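Local coordinates for protein adenosylmethionine-8-amino-7-oxononanoate aminotransferase (Methanocaldococcus jannaschii, PDB 6ZHK) that probably catalyses pyridoxal-phosphate-dependent transamination, passing the amino group of S-adenosylmethionine to 7-keto-8-aminopelargonic acid on the pathway to biotin, at residues 121-126 / 157-162; 269-274 / 299-304; 396-401 / 434-439. All coordinates share one frame; numbering follows the deposited sequence.

Contact 1: 121-126 / 157-162; sequences DGAEAV and GDTVGA
In the large domain of this fold-type I aminotransferase, the first turn of helix 122-140, whose G122 and A123 are predicted to bind pyridoxal phosphate, rests through A123 on G157 and the loop that leads into helix 160-165. The two backbones come close here, with CA of A123 and CA of G157 4.5 Å apart. No hydrogen bond joins the segments; the A123 methyl carries most of the contact. Its CB lies 3.9 Å from the bare CA of G157 and 4.3 Å from CB of A162, so small residues on both sides permit the near approach. D158 points away from the helix, and its OD1 is hydrogen-bonded to H172 and to the hydroxyls of Y155 and Y25, two residues predicted to recognise substrate, while G336 N of the second subunit reaches its OD2. V126, one turn after A123, adds a looser touch, CG1 to CA of A162 at 4.4 Å. In T159, chi1 of 50° sets OG1 between the backbone N and the carbonyl carbon, where it is hydrogen-bonded to OE2 of E127 in the same chain and also lies 3.9 Å from CB of A123.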
loop_
_atom_site.group_PDB
_atom_site.type_symbol
_atom_site.label_atom_id
_atom_site.label_comp_id
_atom_site.label_asym_id
_atom_site.label_seq_id
_atom_site.Cartn_x
_atom_site.Cartn_y
_atom_site.Cartn_z
ATOM N N ASP A 121 0.431 4.153 0.235
ATOM C CA ASP A 121 0.979 4.253 1.591
ATOM C C ASP A 121 2.404 4.785 1.472
ATOM O O ASP A 121 3.057 4.538 0.452
ATOM C CB ASP A 121 1.064 2.877 2.274
ATOM C CG ASP A 121 -0.325 2.293 2.478
ATOM O OD1 ASP A 121 -1.265 3.094 2.704
ATOM O OD2 ASP A 121 -0.484 1.037 2.408
ATOM N N GLY A 122 2.869 5.469 2.527
ATOM C CA GLY A 122 4.215 6.030 2.556
ATOM C C GLY A 122 5.289 4.942 2.378
ATOM O O GLY A 122 6.320 5.196 1.743
ATOM N N ALA A 123 5.035 3.734 2.908
ATOM C CA ALA A 123 6.031 2.686 2.717
ATOM C C ALA A 123 6.164 2.380 1.212
ATOM O O ALA A 123 7.259 2.095 0.746
ATOM C CB ALA A 123 5.660 1.417 3.488
ATOM N N GLU A 124 5.033 2.326 0.483
ATOM C CA GLU A 124 5.082 2.062 -0.946
ATOM C C GLU A 124 5.784 3.224 -1.673
ATOM O O GLU A 124 6.504 2.983 -2.634
ATOM C CB GLU A 124 3.643 2.008 -1.492
ATOM C CG GLU A 124 2.889 0.676 -1.380
ATOM C CD GLU A 124 1.382 0.699 -1.628
ATOM O OE1 GLU A 124 0.808 1.787 -1.805
ATOM O OE2 GLU A 124 0.740 -0.389 -1.651
ATOM N N ALA A 125 5.561 4.466 -1.217
ATOM C CA ALA A 125 6.193 5.599 -1.867
ATOM C C ALA A 125 7.711 5.456 -1.763
ATOM O O ALA A 125 8.453 5.762 -2.697
ATOM C CB ALA A 125 5.750 6.886 -1.202
ATOM N N VAL A 126 8.178 4.981 -0.615
ATOM C CA VAL A 126 9.615 4.781 -0.409
ATOM C C VAL A 126 10.121 3.586 -1.251
ATOM O O VAL A 126 11.167 3.641 -1.865
ATOM C CB VAL A 126 9.851 4.589 1.105
ATOM C CG1 VAL A 126 11.181 3.914 1.360
ATOM C CG2 VAL A 126 9.752 5.902 1.851
ATOM N N GLY A 157 8.921 2.484 6.956
ATOM C CA GLY A 157 7.793 1.601 6.734
ATOM C C GLY A 157 8.179 0.147 6.946
ATOM O O GLY A 157 9.346 -0.165 7.236
ATOM N N ASP A 158 7.226 -0.747 6.636
ATOM C CA ASP A 158 7.387 -2.123 7.095
ATOM C C ASP A 158 7.434 -3.161 5.962
ATOM O O ASP A 158 7.575 -4.356 6.259
ATOM C CB ASP A 158 6.209 -2.552 7.985
ATOM C CG ASP A 158 6.036 -1.660 9.200
ATOM O OD1 ASP A 158 7.068 -1.202 9.727
ATOM O OD2 ASP A 158 4.884 -1.347 9.487
ATOM N N THR A 159 7.278 -2.757 4.670
ATOM C CA THR A 159 7.512 -3.725 3.615
ATOM C C THR A 159 9.028 -3.972 3.466
ATOM O O THR A 159 9.845 -3.279 4.064
ATOM C CB THR A 159 6.804 -3.278 2.333
ATOM O OG1 THR A 159 7.206 -1.916 2.141
ATOM C CG2 THR A 159 5.305 -3.301 2.502
ATOM N N VAL A 160 9.405 -4.973 2.673
ATOM C CA VAL A 160 10.810 -5.449 2.726
ATOM C C VAL A 160 11.792 -4.362 2.270
ATOM O O VAL A 160 12.842 -4.162 2.856
ATOM C CB VAL A 160 10.950 -6.745 1.916
ATOM C CG1 VAL A 160 12.398 -7.136 1.666
ATOM C CG2 VAL A 160 10.220 -7.866 2.679
ATOM N N GLY A 161 11.474 -3.675 1.177
ATOM C CA GLY A 161 12.308 -2.571 0.732
ATOM C C GLY A 161 12.414 -1.445 1.751
ATOM O O GLY A 161 13.549 -0.969 2.039
ATOM N N ALA A 162 11.233 -1.047 2.299
ATOM C CA ALA A 162 11.248 -0.003 3.332
ATOM C C ALA A 162 12.052 -0.449 4.555
ATOM O O ALA A 162 12.772 0.346 5.127
ATOM C CB ALA A 162 9.808 0.349 3.751
#

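Contact 2: 269-274 / 299-304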
loop_
_atom_site.group_PDB
_atom_site.type_symbol
_atom_site.label_atom_id
_atom_site.label_comp_id
_atom_site.label_asym_id
_atom_site.label_seq_id
_atom_site.Cartn_x
_atom_site.Cartn_y
_atom_site.Cartn_z
ATOM N N GLU A 269 9.238 12.504 3.460
ATOM C CA GLU A 269 8.414 13.450 4.227
ATOM C C GLU A 269 7.014 12.864 4.436
ATOM O O GLU A 269 6.025 13.571 4.500
ATOM C CB GLU A 269 8.412 14.801 3.517
ATOM C CG GLU A 269 9.765 15.513 3.620
ATOM C CD GLU A 269 9.628 17.023 3.789
ATOM O OE1 GLU A 269 8.858 17.466 4.715
ATOM O OE2 GLU A 269 10.250 17.772 2.977
ATOM N N VAL A 270 6.927 11.531 4.577
ATOM C CA VAL A 270 5.598 10.972 4.739
ATOM C C VAL A 270 4.914 11.523 6.002
ATOM O O VAL A 270 3.756 11.875 5.964
ATOM C CB VAL A 270 5.616 9.428 4.700
ATOM C CG1 VAL A 270 4.268 8.879 5.155
ATOM C CG2 VAL A 270 5.938 8.944 3.284
ATOM N N ALA A 271 5.663 11.696 7.082
ATOM C CA ALA A 271 5.115 12.215 8.324
ATOM C C ALA A 271 5.309 13.735 8.390
ATOM O O ALA A 271 4.486 14.414 8.966
ATOM C CB ALA A 271 5.825 11.526 9.485
ATOM N N THR A 272 6.396 14.279 7.836
ATOM C CA THR A 272 6.645 15.693 8.073
ATOM C C THR A 272 5.917 16.605 7.095
ATOM O O THR A 272 5.766 17.817 7.334
ATOM C CB THR A 272 8.142 16.002 7.992
ATOM O OG1 THR A 272 8.631 15.513 6.734
ATOM C CG2 THR A 272 8.883 15.315 9.117
ATOM N N GLY A 273 5.446 16.040 5.988
ATOM C CA GLY A 273 4.855 16.866 4.951
ATOM C C GLY A 273 3.485 17.379 5.369
ATOM O O GLY A 273 2.834 16.779 6.208
ATOM N N PHE A 274 3.105 18.520 4.791
ATOM C CA PHE A 274 1.807 19.142 5.003
ATOM C C PHE A 274 1.707 19.789 6.369
ATOM O O PHE A 274 0.688 19.671 7.038
ATOM C CB PHE A 274 0.699 18.135 4.704
ATOM C CG PHE A 274 0.782 17.729 3.266
ATOM C CD1 PHE A 274 0.366 18.580 2.259
ATOM C CD2 PHE A 274 1.417 16.546 2.924
ATOM C CE1 PHE A 274 0.513 18.255 0.914
ATOM C CE2 PHE A 274 1.531 16.188 1.593
ATOM C CZ PHE A 274 1.062 17.026 0.606
ATOM N N LEU A 299 5.784 11.453 -0.020
ATOM C CA LEU A 299 4.689 12.066 0.748
ATOM C C LEU A 299 3.610 11.024 1.041
ATOM O O LEU A 299 3.483 10.021 0.358
ATOM C CB LEU A 299 4.062 13.168 -0.090
ATOM C CG LEU A 299 5.028 14.269 -0.551
ATOM C CD1 LEU A 299 4.322 15.280 -1.444
ATOM C CD2 LEU A 299 5.614 14.958 0.676
ATOM N N GLY A 300 2.825 11.273 2.093
ATOM C CA GLY A 300 1.777 10.341 2.471
ATOM C C GLY A 300 1.024 10.960 3.664
ATOM O O GLY A 300 1.080 12.173 3.881
ATOM N N LYS A 301 0.381 10.109 4.466
ATOM C CA LYS A 301 -0.304 10.466 5.706
ATOM C C LYS A 301 -1.176 11.691 5.512
ATOM O O LYS A 301 -2.281 11.518 5.048
ATOM C CB LYS A 301 0.650 10.668 6.894
ATOM C CG LYS A 301 1.231 9.401 7.475
ATOM C CD LYS A 301 2.291 9.656 8.572
ATOM C CE LYS A 301 3.061 8.419 8.979
ATOM N NZ LYS A 301 2.183 7.490 9.700
ATOM N N GLY A 302 -0.661 12.905 5.830
ATOM C CA GLY A 302 -1.501 14.102 5.856
ATOM C C GLY A 302 -1.969 14.590 4.478
ATOM O O GLY A 302 -2.762 15.523 4.391
ATOM N N LEU A 303 -1.408 13.997 3.409
ATOM C CA LEU A 303 -1.778 14.305 2.047
ATOM C C LEU A 303 -3.299 14.428 1.884
ATOM O O LEU A 303 -3.744 15.333 1.175
ATOM C CB LEU A 303 -1.099 13.273 1.138
ATOM C CG LEU A 303 -1.402 13.328 -0.342
ATOM C CD1 LEU A 303 -1.064 14.690 -0.974
ATOM C CD2 LEU A 303 -0.546 12.283 -1.037
ATOM N N THR A 304 -4.097 13.484 2.449
ATOM C CA THR A 304 -5.544 13.510 2.286
ATOM C C THR A 304 -6.223 14.173 3.490
ATOM O O THR A 304 -7.413 14.022 3.669
ATOM C CB THR A 304 -6.078 12.076 2.146
ATOM O OG1 THR A 304 -5.603 11.466 3.344
ATOM C CG2 THR A 304 -5.482 11.401 0.943
HETATM O O HOH W 1 3.576 13.720 3.457
HETATM O O HOH W 2 2.103 13.950 6.335
#
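F274 and L303 form the tight end of this contact between two loops that follow neighbouring parallel strands, 265-268 and 296-299, in the central sheet of the large domain. CA of L303 sits over one face of the F274 ring, 4.1 Å from its centroid and 22° off the normal, a CH-pi contact offset toward the rim. The leucine's CD1 also reaches CZ of F274 at 3.5 Å, and helix 343-358 adds L353 and F356 around the ring. Toward the strand ends, V270 lays CG2 against the carbonyl carbon of L299 at 3.8 Å.

No direct hydrogen bond joins the segments; on this looser, hydrated side two ordered waters link their polar backbone atoms. Water 1 accepts from G300 N (2.9 Å) and donates to E269 O (2.7 Å). Water 2 accepts from G302 N at 3.0 Å and has V270 O and G273 O as acceptors.

K301, predicted to bind the cofactor covalently but unmodified here, crosses V270 at about a right angle, CG to CG1 3.9 Å, and its CD lies 3.8 Å from CA of A271. Its NZ is hydrogen-bonded to I62 O and to T338 OG1 of the second subunit. Aliphatic packing along the stem and polar partners at the tip are consistent with the amine being kept near the subunit boundary when no aldimine is formed.

Contact 3: 396-401 / 434-439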
loop_
_atom_site.group_PDB
_atom_site.type_symbol
_atom_site.label_atom_id
_atom_site.label_comp_id
_atom_site.label_asym_id
_atom_site.label_seq_id
_atom_site.Cartn_x
_atom_site.Cartn_y
_atom_site.Cartn_z
ATOM N N GLY A 396 8.512 14.765 21.135
ATOM C CA GLY A 396 8.602 13.603 22.007
ATOM C C GLY A 396 8.983 14.024 23.427
ATOM O O GLY A 396 9.719 15.023 23.615
ATOM N N ILE A 397 8.445 13.279 24.404
ATOM C CA ILE A 397 8.816 13.484 25.809
ATOM C C ILE A 397 9.324 12.163 26.344
ATOM O O ILE A 397 8.550 11.209 26.502
ATOM C CB ILE A 397 7.662 14.044 26.680
ATOM C CG1 ILE A 397 7.137 15.341 26.102
ATOM C CG2 ILE A 397 8.078 14.194 28.155
ATOM C CD1 ILE A 397 6.038 15.118 25.084
ATOM N N GLU A 398 10.648 12.131 26.557
ATOM C CA GLU A 398 11.385 10.909 26.835
ATOM C C GLU A 398 11.401 10.644 28.342
ATOM O O GLU A 398 11.939 11.447 29.104
ATOM C CB GLU A 398 12.820 10.936 26.279
ATOM C CG GLU A 398 13.477 9.582 26.500
ATOM C CD GLU A 398 14.704 9.201 25.678
ATOM O OE1 GLU A 398 15.403 10.100 25.169
ATOM O OE2 GLU A 398 14.971 7.984 25.576
ATOM N N LEU A 399 10.842 9.501 28.761
ATOM C CA LEU A 399 10.737 9.198 30.190
ATOM C C LEU A 399 11.999 8.479 30.641
ATOM O O LEU A 399 12.488 7.656 29.889
ATOM C CB LEU A 399 9.520 8.291 30.415
ATOM C CG LEU A 399 8.188 8.991 30.107
ATOM C CD1 LEU A 399 6.979 8.043 30.155
ATOM C CD2 LEU A 399 7.964 10.210 30.975
ATOM N N VAL A 400 12.482 8.745 31.876
ATOM C CA VAL A 400 13.698 8.094 32.359
ATOM C C VAL A 400 13.517 7.779 33.843
ATOM O O VAL A 400 12.808 8.492 34.555
ATOM C CB VAL A 400 14.970 8.937 32.169
ATOM C CG1 VAL A 400 15.373 8.989 30.705
ATOM C CG2 VAL A 400 14.800 10.342 32.745
ATOM N N LYS A 401 14.170 6.697 34.257
ATOM C CA LYS A 401 14.144 6.124 35.593
ATOM C C LYS A 401 14.947 7.045 36.501
ATOM O O LYS A 401 14.542 7.297 37.625
ATOM C CB LYS A 401 14.789 4.733 35.528
ATOM C CG LYS A 401 14.172 3.641 36.391
ATOM C CD LYS A 401 14.778 2.264 36.180
ATOM C CE LYS A 401 14.630 1.349 37.383
ATOM N NZ LYS A 401 15.869 0.576 37.643
ATOM N N GLY A 434 7.719 3.146 23.122
ATOM C CA GLY A 434 8.510 2.780 24.305
ATOM C C GLY A 434 8.463 3.863 25.375
ATOM O O GLY A 434 7.367 4.228 25.828
ATOM N N ASN A 435 9.615 4.451 25.704
ATOM C CA ASN A 435 9.634 5.413 26.804
ATOM C C ASN A 435 9.320 6.821 26.341
ATOM O O ASN A 435 9.531 7.748 27.101
ATOM C CB ASN A 435 10.981 5.462 27.518
ATOM C CG ASN A 435 11.214 4.158 28.227
ATOM O OD1 ASN A 435 10.279 3.608 28.800
ATOM N ND2 ASN A 435 12.416 3.608 28.096
ATOM N N VAL A 436 8.969 7.003 25.061
ATOM C CA VAL A 436 8.750 8.341 24.547
ATOM C C VAL A 436 7.247 8.590 24.417
ATOM O O VAL A 436 6.539 7.901 23.646
ATOM C CB VAL A 436 9.457 8.566 23.189
ATOM C CG1 VAL A 436 9.345 10.030 22.781
ATOM C CG2 VAL A 436 10.921 8.126 23.205
ATOM N N ILE A 437 6.775 9.606 25.133
ATOM C CA ILE A 437 5.433 10.136 24.931
ATOM C C ILE A 437 5.476 10.859 23.590
ATOM O O ILE A 437 6.311 11.744 23.405
ATOM C CB ILE A 437 5.030 11.100 26.078
ATOM C CG1 ILE A 437 4.890 10.369 27.420
ATOM C CG2 ILE A 437 3.737 11.868 25.793
ATOM C CD1 ILE A 437 5.119 11.293 28.640
ATOM N N ILE A 438 4.504 10.585 22.711
ATOM C CA ILE A 438 4.490 11.227 21.403
ATOM C C ILE A 438 3.303 12.200 21.378
ATOM O O ILE A 438 2.184 11.824 21.709
ATOM C CB ILE A 438 4.316 10.165 20.279
ATOM C CG1 ILE A 438 5.385 9.052 20.264
ATOM C CG2 ILE A 438 4.160 10.880 18.916
ATOM C CD1 ILE A 438 6.805 9.491 19.934
ATOM N N LEU A 439 3.546 13.441 20.967
ATOM C CA LEU A 439 2.493 14.414 20.692
ATOM C C LEU A 439 2.622 14.855 19.240
ATOM O O LEU A 439 3.612 15.494 18.873
ATOM C CB LEU A 439 2.732 15.642 21.590
ATOM C CG LEU A 439 2.648 15.387 23.100
ATOM C CD1 LEU A 439 2.803 16.710 23.863
ATOM C CD2 LEU A 439 1.342 14.667 23.494
#
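N435 and L399 begin the pairing of an antiparallel sheet in the C-terminal part of the chain, where strand 436-439 lies at the edge, next to 394-399. The carbonyl of N435 points nearly straight at the L399 amide, O to N 2.7 Å, with a C=O...N angle of 161°. Its side chain leans over the same residue, CB 3.6 Å from L399 O, and ND2 is hydrogen-bonded to Y409 O beyond the pair. V436 comes next, a non-hydrogen-bonded partner of E398. With CG1 anti to the backbone N (chi1 -173°), it covers the side-chain-free G396, CG1 to CA 3.7 Å. I437 pairs with I397 through two backbone bonds, each 2.8 Å: I397 N to I437 O, and I437 N to I397 O, the latter donor tilted 31° from the carbonyl plane. On the opposite sheet face from V436, the two isoleucines cross obliquely, CB to CB 4.0 Å. There I437 CD1 meets L399 CD2 at 3.8 Å, and L457 of helix 447-463 packs over both isoleucines. I438 follows as the non-hydrogen-bonded partner of G396. Last comes L439, whose CD1 touches CD1 of I397 at 3.8 Å.

In the fold
Followed from the N terminus, the three contacts close in series, and none encloses or crosses another. Contact 1 closes a loop holding the rest of helix 122-140 and strand 147-151; contact 2 closes one holding helix 286-291 and most of strand 296-299. These two touch, G122 CA lying 3.5 Å from V270 CG2, so the predicted cofactor-binding helix start packs on the loop facing K301, and both contacts also reach the second subunit. Contact 3 closes a loop that holds helix 415-425 and strand 428-429, joining two strands of the C-terminal antiparallel sheet, its centre about 23 Å from that of contact 2. Side chains of A271 and T272 nevertheless touch M394, at the start of strand 394-399.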